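Local coordinates for CBS domain protein (PDB 3LHH) that binds adenosine monophosphate with its CBS-pair portion, one part of a membrane protein probably of the CorC/HlyC-associated group, at residues Arg68-Ser73 with Ile92-Leu97; Leu61-Asn66 with Glu105-Val110. All blocks are in the same frame, centred on the assembly; numbering follows the deposited sequence. Where two conformers were deposited one is given.

Overall arrangement
Both interactions use helix 63-71 of the first CBS domain: interaction 2 joins its N-terminal turn to the loop after helix 94-102, and interaction 1 packs its C-terminal turn on the start of helix 94-102. Their centres are about 11 Å apart, and along the chain interaction 1 is nested within the loop that interaction 2 closes. They also touch directly: Leu97 CD2 meets Leu107 CD2 at 3.6 Å, and Ile92 CD1 meets Leu109 CD1 at 3.5 Å. Adenosine monophosphate lies nearer to interaction 1, with the side chain of Ala94 about 8 Å from the nucleotide; the side chain of Asn66 in interaction 2 is about 12 Å from it. Neither contact includes a residue of the AMP pocket.

Interaction 1 (Arg68-Ser73 with Ile92-Leu97); sequences RTVMQS and ISAKQL
Val70 meets Ala94 and Leu97 through separate branches of its side chain, and these three buried residues make the contact between the two segments, where two helices of the first CBS domain pack together. The valine contributes most of the surface, 61 of the 116 Å² buried between the segments, against roughly equal shares from Ala94 and Leu97. Its CG1 lies 4.0 Å from CB of Ala94, in the first turn of helix 94-102. Its CG2 lies 4.0 Å from CD1 of Leu97, three residues on, just under one helical turn. The fork is set by the first torsion: with chi1 at 167°, CG1 stands opposite the backbone N and CG2 opposite the carbonyl carbon, which gives each methyl its own partner. The backbones come closest at the same place, with CA of Val70 6.8 Å from CA of Ala94.

Helix 94-102 starts directly where strand 88-93 ends. Ser93 holds the N-cap position, and its OG accepts a weak capping hydrogen bond of 3.4 Å from N of Gln96; a backbone hydrogen bond from Leu97 N to Ser93 O closes the first turn. That turn carries both Ala94 and Leu97, the two residues facing the valine. Leu98 of the same helix also packs on Val70 and extends the helix-helix interface, as does Leu57 of strand 57-58 from the sheet, while Phe78 of strand 77-81 touches Ala94. All the side-chain contacts between the segments are between methyl groups at van der Waals distance, which implies that they are held here by apolar, non-directional packing.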
ATOM      1  N   ARG A  68       1.078  -3.764  16.697  1.00 37.07           N
ATOM      2  CA  ARG A  68       2.099  -2.827  17.162  1.00 36.79           C
ATOM      3  C   ARG A  68       2.701  -2.032  16.008  1.00 35.88           C
ATOM      4  O   ARG A  68       2.980  -0.837  16.139  1.00 33.98           O
ATOM      5  CB  ARG A  68       3.199  -3.553  17.944  1.00 35.90           C
ATOM      6  CG  ARG A  68       2.773  -4.023  19.332  1.00 39.66           C
ATOM      7  CD  ARG A  68       3.911  -4.752  20.075  1.00 45.08           C
ATOM      8  NE  ARG A  68       3.441  -6.048  20.550  1.00 57.47           N
ATOM      9  CZ  ARG A  68       3.876  -7.228  20.114  1.00 51.42           C
ATOM     10  NH1 ARG A  68       3.350  -8.340  20.613  1.00 52.02           N
ATOM     11  NH2 ARG A  68       4.839  -7.301  19.197  1.00 50.70           N
ATOM     12  N   THR A  69       2.921  -2.697  14.881  1.00 34.22           N
ATOM     13  CA  THR A  69       3.370  -2.007  13.678  1.00 34.21           C
ATOM     14  C   THR A  69       2.382  -0.896  13.326  1.00 31.03           C
ATOM     15  O   THR A  69       2.757   0.229  12.992  1.00 25.68           O
ATOM     16  CB  THR A  69       3.468  -2.969  12.465  1.00 38.90           C
ATOM     17  OG1 THR A  69       4.398  -4.025  12.750  1.00 33.52           O
ATOM     18  CG2 THR A  69       3.935  -2.202  11.224  1.00 32.99           C
ATOM     19  N   VAL A  70       1.100  -1.200  13.416  1.00 30.86           N
ATOM     20  CA  VAL A  70       0.104  -0.196  13.041  1.00 32.17           C
ATOM     21  C   VAL A  70       0.078   0.973  14.042  1.00 33.35           C
ATOM     22  O   VAL A  70       0.024   2.149  13.661  1.00 39.24           O
ATOM     23  CB  VAL A  70      -1.288  -0.832  12.893  1.00 31.36           C
ATOM     24  CG1 VAL A  70      -2.351   0.240  12.815  1.00 33.15           C
ATOM     25  CG2 VAL A  70      -1.318  -1.734  11.622  1.00 24.39           C
HETATM   26  N   MSE A  71       0.140   0.638  15.321  1.00 28.40           N
HETATM   27  CA  MSE A  71       0.107   1.623  16.405  0.50 29.34           C
HETATM   28  C   MSE A  71       1.297   2.558  16.388  1.00 30.10           C
HETATM   29  O   MSE A  71       1.252   3.647  16.947  1.00 41.82           O
HETATM   30  CB  MSE A  71       0.066   0.927  17.762  0.50 32.40           C
HETATM   31  CG  MSE A  71      -1.308   0.446  18.150  0.50 39.90           C
HETATM   32 SE   MSE A  71      -2.629   1.843  17.824  0.50 51.81          SE
HETATM   33  CE  MSE A  71      -1.904   3.268  18.933  0.50 21.43           C
ATOM     34  N   GLN A  72       2.381   2.125  15.761  1.00 30.29           N
ATOM     35  CA  GLN A  72       3.608   2.927  15.750  1.00 32.24           C
ATOM     36  C   GLN A  72       3.796   3.698  14.450  1.00 33.47           C
ATOM     37  O   GLN A  72       4.894   4.186  14.141  1.00 34.98           O
ATOM     38  CB  GLN A  72       4.825   2.048  16.062  1.00 34.20           C
ATOM     39  CG  GLN A  72       4.774   1.494  17.498  1.00 41.07           C
ATOM     40  CD  GLN A  72       5.962   0.621  17.857  1.00 55.07           C
ATOM     41  OE1 GLN A  72       5.817  -0.583  18.038  1.00 58.56           O
ATOM     42  NE2 GLN A  72       7.143   1.229  17.981  1.00 59.76           N
ATOM     43  N   SER A  73       2.708   3.825  13.707  1.00 28.74           N
ATOM     44  CA  SER A  73       2.718   4.518  12.425  1.00 31.48           C
ATOM     45  C   SER A  73       1.471   5.401  12.287  1.00 31.27           C
ATOM     46  O   SER A  73       0.417   5.069  12.835  1.00 33.48           O
ATOM     47  CB  SER A  73       2.762   3.483  11.296  1.00 41.09           C
ATOM     48  OG  SER A  73       2.565   4.112  10.049  1.00 42.88           O
ATOM     49  N   ILE A  92      -4.525  -3.240   3.897  1.00 31.96           N
ATOM     50  CA  ILE A  92      -5.419  -3.219   5.042  1.00 31.37           C
ATOM     51  C   ILE A  92      -5.621  -1.779   5.464  1.00 35.76           C
ATOM     52  O   ILE A  92      -4.682  -0.973   5.437  1.00 39.03           O
ATOM     53  CB  ILE A  92      -4.830  -4.050   6.210  1.00 42.49           C
ATOM     54  CG1 ILE A  92      -5.777  -5.188   6.574  1.00 57.08           C
ATOM     55  CG2 ILE A  92      -4.558  -3.202   7.430  1.00 42.72           C
ATOM     56  CD1 ILE A  92      -5.116  -6.546   6.528  1.00 59.21           C
ATOM     57  N   SER A  93      -6.858  -1.461   5.837  1.00 32.82           N
ATOM     58  CA  SER A  93      -7.185  -0.183   6.440  1.00 34.93           C
ATOM     59  C   SER A  93      -6.884  -0.239   7.935  1.00 35.14           C
ATOM     60  O   SER A  93      -7.339  -1.150   8.627  1.00 33.21           O
ATOM     61  CB  SER A  93      -8.667   0.118   6.232  1.00 41.81           C
ATOM     62  OG  SER A  93      -9.099   1.112   7.136  1.00 42.30           O
ATOM     63  N   ALA A  94      -6.122   0.728   8.432  1.00 24.96           N
ATOM     64  CA  ALA A  94      -5.779   0.734   9.841  1.00 33.48           C
ATOM     65  C   ALA A  94      -7.041   0.897  10.695  1.00 36.84           C
ATOM     66  O   ALA A  94      -7.213   0.230  11.723  1.00 41.68           O
ATOM     67  CB  ALA A  94      -4.789   1.843  10.133  1.00 40.88           C
ATOM     68  N   LYS A  95      -7.914   1.795  10.265  1.00 33.39           N
ATOM     69  CA  LYS A  95      -9.117   2.103  11.020  1.00 44.52           C
ATOM     70  C   LYS A  95      -9.927   0.844  11.231  1.00 44.97           C
ATOM     71  O   LYS A  95     -10.477   0.623  12.301  1.00 48.46           O
ATOM     72  CB  LYS A  95      -9.957   3.145  10.279  1.00 58.95           C
ATOM     73  CG  LYS A  95     -11.313   3.404  10.913  1.00 66.60           C
ATOM     74  CD  LYS A  95     -12.098   4.449  10.140  1.00 67.11           C
ATOM     75  CE  LYS A  95     -13.523   4.546  10.668  1.00 70.98           C
ATOM     76  NZ  LYS A  95     -14.283   5.659  10.029  1.00 70.15           N
ATOM     77  N   GLN A  96      -9.986   0.002  10.209  1.00 45.83           N
ATOM     78  CA  GLN A  96     -10.789  -1.200  10.302  1.00 38.71           C
ATOM     79  C   GLN A  96     -10.158  -2.183  11.273  1.00 42.66           C
ATOM     80  O   GLN A  96     -10.843  -2.765  12.115  1.00 49.76           O
ATOM     81  CB  GLN A  96     -10.966  -1.845   8.935  1.00 43.33           C
ATOM     82  CG  GLN A  96     -11.891  -3.046   8.971  1.00 55.17           C
ATOM     83  CD  GLN A  96     -12.032  -3.747   7.621  1.00 60.30           C
ATOM     84  OE1 GLN A  96     -11.323  -3.434   6.659  1.00 58.82           O
ATOM     85  NE2 GLN A  96     -12.950  -4.707   7.552  1.00 53.00           N
ATOM     86  N   LEU A  97      -8.846  -2.348  11.164  1.00 34.48           N
ATOM     87  CA  LEU A  97      -8.130  -3.318  11.969  1.00 32.21           C
ATOM     88  C   LEU A  97      -8.311  -2.926  13.429  1.00 43.53           C
ATOM     89  O   LEU A  97      -8.674  -3.740  14.281  1.00 38.69           O
ATOM     90  CB  LEU A  97      -6.653  -3.259  11.614  1.00 42.63           C
ATOM     91  CG  LEU A  97      -5.830  -4.542  11.673  1.00 51.00           C
ATOM     92  CD1 LEU A  97      -4.413  -4.177  11.972  1.00 50.97           C
ATOM     93  CD2 LEU A  97      -6.371  -5.512  12.699  1.00 50.83           C
TER

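Interaction 2 (Leu61-Asn66 with Glu105-Val110)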
ATOM      1  N   LEU A  61       3.243 -13.237  10.684  1.00 38.41           N
ATOM      2  CA  LEU A  61       3.542 -12.764  12.033  1.00 37.96           C
ATOM      3  C   LEU A  61       2.292 -12.807  12.890  1.00 36.60           C
ATOM      4  O   LEU A  61       1.187 -12.820  12.357  1.00 37.01           O
ATOM      5  CB  LEU A  61       4.088 -11.340  12.020  1.00 31.73           C
ATOM      6  CG  LEU A  61       5.450 -11.128  11.378  1.00 40.31           C
ATOM      7  CD1 LEU A  61       5.872  -9.674  11.577  1.00 31.57           C
ATOM      8  CD2 LEU A  61       6.486 -12.109  11.977  1.00 44.97           C
ATOM      9  N   PRO A  62       2.467 -12.817  14.229  1.00 40.39           N
ATOM     10  CA  PRO A  62       1.337 -12.819  15.164  1.00 35.74           C
ATOM     11  C   PRO A  62       0.482 -11.548  15.001  1.00 39.94           C
ATOM     12  O   PRO A  62       1.024 -10.485  14.687  1.00 39.88           O
ATOM     13  CB  PRO A  62       2.019 -12.807  16.551  1.00 34.41           C
ATOM     14  CG  PRO A  62       3.440 -13.075  16.313  1.00 38.87           C
ATOM     15  CD  PRO A  62       3.759 -12.672  14.925  1.00 38.58           C
ATOM     16  N   LEU A  63      -0.825 -11.655  15.223  1.00 40.48           N
ATOM     17  CA  LEU A  63      -1.710 -10.493  15.159  1.00 39.86           C
ATOM     18  C   LEU A  63      -1.192  -9.330  16.004  1.00 40.67           C
ATOM     19  O   LEU A  63      -1.307  -8.177  15.609  1.00 35.32           O
ATOM     20  CB  LEU A  63      -3.123 -10.846  15.602  1.00 44.84           C
ATOM     21  CG  LEU A  63      -4.074  -9.635  15.604  1.00 52.03           C
ATOM     22  CD1 LEU A  63      -4.173  -9.008  14.226  1.00 43.73           C
ATOM     23  CD2 LEU A  63      -5.455  -9.998  16.108  1.00 52.36           C
ATOM     24  N   ASP A  64      -0.601  -9.644  17.153  1.00 38.11           N
ATOM     25  CA  ASP A  64      -0.158  -8.618  18.086  1.00 35.77           C
ATOM     26  C   ASP A  64       1.009  -7.809  17.518  1.00 31.14           C
ATOM     27  O   ASP A  64       1.088  -6.596  17.725  1.00 36.22           O
ATOM     28  CB  ASP A  64       0.216  -9.227  19.453  1.00 41.62           C
ATOM     29  CG  ASP A  64      -0.997  -9.650  20.270  1.00 52.60           C
ATOM     30  OD1 ASP A  64      -0.808 -10.293  21.338  1.00 61.65           O
ATOM     31  OD2 ASP A  64      -2.138  -9.338  19.856  1.00 50.51           O
ATOM     32  N   ALA A  65       1.921  -8.476  16.816  1.00 29.66           N
ATOM     33  CA  ALA A  65       3.048  -7.773  16.214  1.00 29.94           C
ATOM     34  C   ALA A  65       2.573  -6.805  15.125  1.00 39.43           C
ATOM     35  O   ALA A  65       3.114  -5.705  14.970  1.00 40.07           O
ATOM     36  CB  ALA A  65       4.067  -8.753  15.665  1.00 27.57           C
ATOM     37  N   ASN A  66       1.557  -7.203  14.374  1.00 42.23           N
ATOM     38  CA  ASN A  66       1.036  -6.328  13.327  1.00 36.69           C
ATOM     39  C   ASN A  66       0.293  -5.134  13.938  1.00 30.73           C
ATOM     40  O   ASN A  66       0.445  -4.006  13.497  1.00 34.53           O
ATOM     41  CB  ASN A  66       0.158  -7.117  12.365  1.00 32.48           C
ATOM     42  CG  ASN A  66       0.968  -8.072  11.487  1.00 37.58           C
ATOM     43  OD1 ASN A  66       1.916  -7.663  10.825  1.00 34.71           O
ATOM     44  ND2 ASN A  66       0.578  -9.339  11.468  1.00 33.77           N
ATOM     45  N   GLU A 105     -13.910  -8.406  18.698  1.00 98.65           N
ATOM     46  CA  GLU A 105     -14.434  -9.530  17.929  1.00105.26           C
ATOM     47  C   GLU A 105     -13.319 -10.475  17.499  1.00 96.67           C
ATOM     48  O   GLU A 105     -12.156 -10.077  17.416  1.00 82.88           O
ATOM     49  CB  GLU A 105     -15.213  -9.035  16.708  1.00116.87           C
ATOM     50  CG  GLU A 105     -14.497  -7.965  15.904  1.00126.88           C
ATOM     51  CD  GLU A 105     -15.363  -7.408  14.791  1.00139.61           C
ATOM     52  OE1 GLU A 105     -15.738  -6.216  14.863  1.00143.71           O
ATOM     53  OE2 GLU A 105     -15.678  -8.166  13.848  1.00144.37           O
ATOM     54  N   ARG A 106     -13.684 -11.728  17.240  1.00 99.81           N
ATOM     55  CA  ARG A 106     -12.727 -12.725  16.783  1.00 98.42           C
ATOM     56  C   ARG A 106     -12.165 -12.276  15.444  1.00 86.51           C
ATOM     57  O   ARG A 106     -12.885 -12.205  14.447  1.00 86.61           O
ATOM     58  CB  ARG A 106     -13.389 -14.097  16.658  1.00106.99           C
ATOM     59  CG  ARG A 106     -12.410 -15.228  16.394  1.00108.77           C
ATOM     60  CD  ARG A 106     -12.873 -16.060  15.224  1.00108.44           C
ATOM     61  NE  ARG A 106     -11.819 -16.935  14.727  1.00108.43           N
ATOM     62  CZ  ARG A 106     -11.842 -17.511  13.530  1.00107.34           C
ATOM     63  NH1 ARG A 106     -12.864 -17.292  12.714  1.00103.80           N
ATOM     64  NH2 ARG A 106     -10.847 -18.299  13.146  1.00106.61           N
ATOM     65  N   LEU A 107     -10.872 -11.976  15.432  1.00 74.05           N
ATOM     66  CA  LEU A 107     -10.266 -11.260  14.321  1.00 63.43           C
ATOM     67  C   LEU A 107      -9.121 -12.045  13.704  1.00 63.14           C
ATOM     68  O   LEU A 107      -8.167 -12.414  14.393  1.00 53.65           O
ATOM     69  CB  LEU A 107      -9.753  -9.903  14.814  1.00 59.57           C
ATOM     70  CG  LEU A 107      -9.115  -8.958  13.801  1.00 60.52           C
ATOM     71  CD1 LEU A 107     -10.092  -8.701  12.680  1.00 62.43           C
ATOM     72  CD2 LEU A 107      -8.707  -7.650  14.475  1.00 56.41           C
ATOM     73  N   GLU A 108      -9.214 -12.301  12.403  1.00 63.50           N
ATOM     74  CA  GLU A 108      -8.100 -12.888  11.672  1.00 66.33           C
ATOM     75  C   GLU A 108      -7.672 -11.887  10.604  1.00 61.71           C
ATOM     76  O   GLU A 108      -8.480 -11.462   9.783  1.00 62.31           O
ATOM     77  CB  GLU A 108      -8.482 -14.237  11.037  1.00 74.31           C
ATOM     78  CG  GLU A 108      -9.225 -15.222  11.961  1.00 84.18           C
ATOM     79  CD  GLU A 108      -8.327 -15.920  12.984  1.00 87.46           C
ATOM     80  OE1 GLU A 108      -7.181 -16.273  12.644  1.00 82.99           O
ATOM     81  OE2 GLU A 108      -8.778 -16.129  14.134  1.00 92.92           O
ATOM     82  N   LEU A 109      -6.398 -11.520  10.621  1.00 53.43           N
ATOM     83  CA  LEU A 109      -5.877 -10.478   9.748  1.00 53.62           C
ATOM     84  C   LEU A 109      -6.227 -10.690   8.277  1.00 53.11           C
ATOM     85  O   LEU A 109      -6.558  -9.740   7.556  1.00 44.70           O
ATOM     86  CB  LEU A 109      -4.362 -10.390   9.898  1.00 52.04           C
ATOM     87  CG  LEU A 109      -3.763  -9.124   9.297  1.00 52.04           C
ATOM     88  CD1 LEU A 109      -4.582  -7.938   9.719  1.00 53.35           C
ATOM     89  CD2 LEU A 109      -2.306  -8.954   9.720  1.00 51.26           C
ATOM     90  N   VAL A 110      -6.155 -11.937   7.832  1.00 48.29           N
ATOM     91  CA  VAL A 110      -6.329 -12.242   6.416  1.00 51.70           C
ATOM     92  C   VAL A 110      -7.735 -11.866   5.947  1.00 54.72           C
ATOM     93  O   VAL A 110      -7.979 -11.695   4.756  1.00 63.90           O
ATOM     94  CB  VAL A 110      -6.031 -13.732   6.114  1.00 55.33           C
ATOM     95  CG1 VAL A 110      -7.010 -14.636   6.853  1.00 50.99           C
ATOM     96  CG2 VAL A 110      -6.074 -13.997   4.621  1.00 63.50           C
TER
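Leu63 and Asn66, on the first turn of helix 63-71 in the CBS fold, meet Leu107 and Leu109 of the loop that follows helix 94-102. Leu63 reaches across with CG opposite its backbone N (chi1 178°), and its CD2 comes 4.0 Å from the carbonyl O of Leu107 and 4.3 Å from CD2 of the same residue. This part of the contact is only partly buried. Deeper in, the side chains of Asn66 and Leu109 cross at a slant, and CD2 of Leu109 sits above the plane of the Asn66 amide, on the ND2 side. The closest CA pair across the contact is Leu63 and Leu109, 6.8 Å apart.

In the next shell, Leu97 of helix 94-102 packs on both Leu107 and Leu109, and Leu59 adds a further contact to Leu109. The amide of Asn66 is tied by a hydrogen bond from ND2 to the carbonyl O of Asp58, linking the helix start to the end of strand 57-58. Against this tethered amide, CD2 of Leu109 lies 3.8 Å from CG of Asn66 and 3.4 Å from its ND2.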